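Local coordinates for protein dephospho-CoA kinase (Campylobacter jejuni subsp. jejuni serotype O:2, PDB 4ZO4) that probably phosphorylates the 3'-hydroxyl of dephospho-CoA with ATP, the last step of coenzyme A biosynthesis, at residues 133-138 / 173-178. Sequence-based numbering, arbitrary orientation.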
loop_
_atom_site.group_PDB
_atom_site.type_symbol
_atom_site.label_atom_id
_atom_site.label_comp_id
_atom_site.label_asym_id
_atom_site.label_seq_id
_atom_site.Cartn_x
_atom_site.Cartn_y
_atom_site.Cartn_z
ATOM N N VAL A 133 -9.810 -13.793 21.356
ATOM C CA VAL A 133 -9.046 -14.284 20.248
ATOM C C VAL A 133 -8.081 -15.361 20.704
ATOM O O VAL A 133 -7.250 -15.131 21.596
ATOM C CB VAL A 133 -8.257 -13.132 19.616
ATOM C CG1 VAL A 133 -7.781 -13.503 18.223
ATOM C CG2 VAL A 133 -9.134 -11.915 19.566
ATOM N N ILE A 134 -8.170 -16.511 20.044
ATOM C CA ILE A 134 -7.361 -17.696 20.354
ATOM C C ILE A 134 -6.399 -17.923 19.199
ATOM O O ILE A 134 -6.808 -18.283 18.084
ATOM C CB ILE A 134 -8.246 -18.975 20.471
ATOM C CG1 ILE A 134 -9.158 -18.910 21.696
ATOM C CG2 ILE A 134 -7.403 -20.262 20.531
ATOM C CD1 ILE A 134 -10.105 -20.096 21.796
ATOM N N VAL A 135 -5.122 -17.716 19.445
ATOM C CA VAL A 135 -4.165 -17.932 18.396
ATOM C C VAL A 135 -3.389 -19.203 18.675
ATOM O O VAL A 135 -2.777 -19.354 19.744
ATOM C CB VAL A 135 -3.185 -16.753 18.251
ATOM C CG1 VAL A 135 -2.244 -17.018 17.079
ATOM C CG2 VAL A 135 -3.937 -15.447 18.040
ATOM N N ILE A 136 -3.409 -20.100 17.703
ATOM C CA ILE A 136 -2.546 -21.248 17.720
ATOM C C ILE A 136 -1.271 -20.916 16.971
ATOM O O ILE A 136 -1.273 -20.722 15.750
ATOM C CB ILE A 136 -3.212 -22.465 17.093
ATOM C CG1 ILE A 136 -4.532 -22.732 17.820
ATOM C CG2 ILE A 136 -2.281 -23.651 17.233
ATOM C CD1 ILE A 136 -5.520 -23.545 17.032
ATOM N N TYR A 137 -0.193 -20.877 17.739
ATOM C CA TYR A 137 1.081 -20.363 17.329
ATOM C C TYR A 137 2.119 -21.485 17.248
ATOM O O TYR A 137 2.227 -22.307 18.169
ATOM C CB TYR A 137 1.536 -19.355 18.373
ATOM C CG TYR A 137 2.838 -18.672 18.081
ATOM C CD1 TYR A 137 3.146 -18.230 16.784
ATOM C CD2 TYR A 137 3.741 -18.402 19.102
ATOM C CE1 TYR A 137 4.322 -17.562 16.525
ATOM C CE2 TYR A 137 4.926 -17.729 18.851
ATOM C CZ TYR A 137 5.203 -17.312 17.556
ATOM O OH TYR A 137 6.377 -16.656 17.274
ATOM N N THR A 138 2.872 -21.502 16.146
ATOM C CA THR A 138 4.061 -22.332 15.990
ATOM C C THR A 138 5.332 -21.471 15.785
ATOM O O THR A 138 5.600 -21.028 14.685
ATOM C CB THR A 138 3.875 -23.259 14.787
ATOM O OG1 THR A 138 2.574 -23.877 14.851
ATOM C CG2 THR A 138 4.958 -24.307 14.774
ATOM N N LYS A 173 0.346 -9.727 19.495
ATOM C CA LYS A 173 0.102 -8.513 20.276
ATOM C C LYS A 173 -1.388 -8.218 20.479
ATOM O O LYS A 173 -1.738 -7.435 21.366
ATOM C CB LYS A 173 0.771 -7.300 19.606
ATOM C CG LYS A 173 2.239 -7.550 19.217
ATOM C CD LYS A 173 3.139 -6.347 19.353
ATOM C CE LYS A 173 4.605 -6.759 19.309
ATOM N NZ LYS A 173 5.509 -5.567 19.156
ATOM N N LYS A 174 -2.248 -8.830 19.658
ATOM C CA LYS A 174 -3.702 -8.691 19.779
ATOM C C LYS A 174 -4.499 -9.977 20.142
ATOM O O LYS A 174 -5.716 -9.945 20.224
ATOM C CB LYS A 174 -4.260 -8.051 18.495
ATOM C CG LYS A 174 -3.970 -6.556 18.367
ATOM C CD LYS A 174 -4.361 -6.023 16.988
ATOM C CE LYS A 174 -3.203 -6.099 15.994
ATOM N NZ LYS A 174 -3.571 -5.677 14.603
ATOM N N ALA A 175 -3.822 -11.088 20.384
ATOM C CA ALA A 175 -4.446 -12.289 20.992
ATOM C C ALA A 175 -4.700 -12.184 22.506
ATOM O O ALA A 175 -3.893 -11.592 23.246
ATOM C CB ALA A 175 -3.570 -13.506 20.742
ATOM N N ASP A 176 -5.805 -12.793 22.959
ATOM C CA ASP A 176 -6.050 -13.000 24.401
ATOM C C ASP A 176 -5.399 -14.302 24.882
ATOM O O ASP A 176 -4.844 -14.364 25.969
ATOM C CB ASP A 176 -7.545 -13.082 24.716
ATOM C CG ASP A 176 -8.333 -11.891 24.201
ATOM O OD1 ASP A 176 -8.104 -10.776 24.705
ATOM O OD2 ASP A 176 -9.191 -12.095 23.305
ATOM N N PHE A 177 -5.475 -15.337 24.055
ATOM C CA PHE A 177 -5.043 -16.673 24.428
ATOM C C PHE A 177 -4.216 -17.294 23.311
ATOM O O PHE A 177 -4.688 -17.462 22.201
ATOM C CB PHE A 177 -6.265 -17.564 24.706
ATOM C CG PHE A 177 -7.273 -16.945 25.641
ATOM C CD1 PHE A 177 -6.872 -16.424 26.877
ATOM C CD2 PHE A 177 -8.624 -16.913 25.316
ATOM C CE1 PHE A 177 -7.791 -15.859 27.754
ATOM C CE2 PHE A 177 -9.553 -16.361 26.193
ATOM C CZ PHE A 177 -9.136 -15.823 27.408
ATOM N N ILE A 178 -2.988 -17.645 23.646
ATOM C CA ILE A 178 -2.044 -18.261 22.741
ATOM C C ILE A 178 -1.837 -19.709 23.145
ATOM O O ILE A 178 -1.362 -19.981 24.235
ATOM C CB ILE A 178 -0.648 -17.567 22.816
ATOM C CG1 ILE A 178 -0.777 -16.065 22.532
ATOM C CG2 ILE A 178 0.335 -18.208 21.832
ATOM C CD1 ILE A 178 0.541 -15.304 22.475
#
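Val133 and Asp176 join strand 132-136 to the start of the edge strand 177-179. The carboxylate of Asp176 extends the pairing ahead of the first residue of strand 177-179: its OD2 accepts a hydrogen bond from Val133 N at 2.7 Å, through its anti lone pair. Aspartate suits this place because its short side chain, with CG lying beside its own backbone N (chi1 -54°), reaches back to the neighbouring backbone. Val133 O takes two donors, Phe177 N at 3.0 Å and the more bent Asp176 N at 3.1 Å. Parallel pairing continues as Val135 N donates to Phe177 O at 2.8 Å, with Ile134 beside Phe177 and Val135 beside Ile178.

Apolar packing is closest on the face of Val135, whose CG2 meets the small methyl of Ala175; beta-branched valine and isoleucine suit the extended backbone. On the opposite face, Ile134 CG1 meets the edge of the Phe177 ring at CD2, 4.2 Å away. Asp176 is exposed but held by its hydrogen bonds; looser are Lys174, whose side chain leads away, and exposed Ile178, whose CG2 rests on Tyr137 CB.

Strand 132-136 also pairs with strand 7-12, while helix 155-172, through Leu172, packs on Val135 and Tyr137, and helix 15-27, whose first turns carry the predicted ATP-binding residues, packs on Ile134 through Phe21.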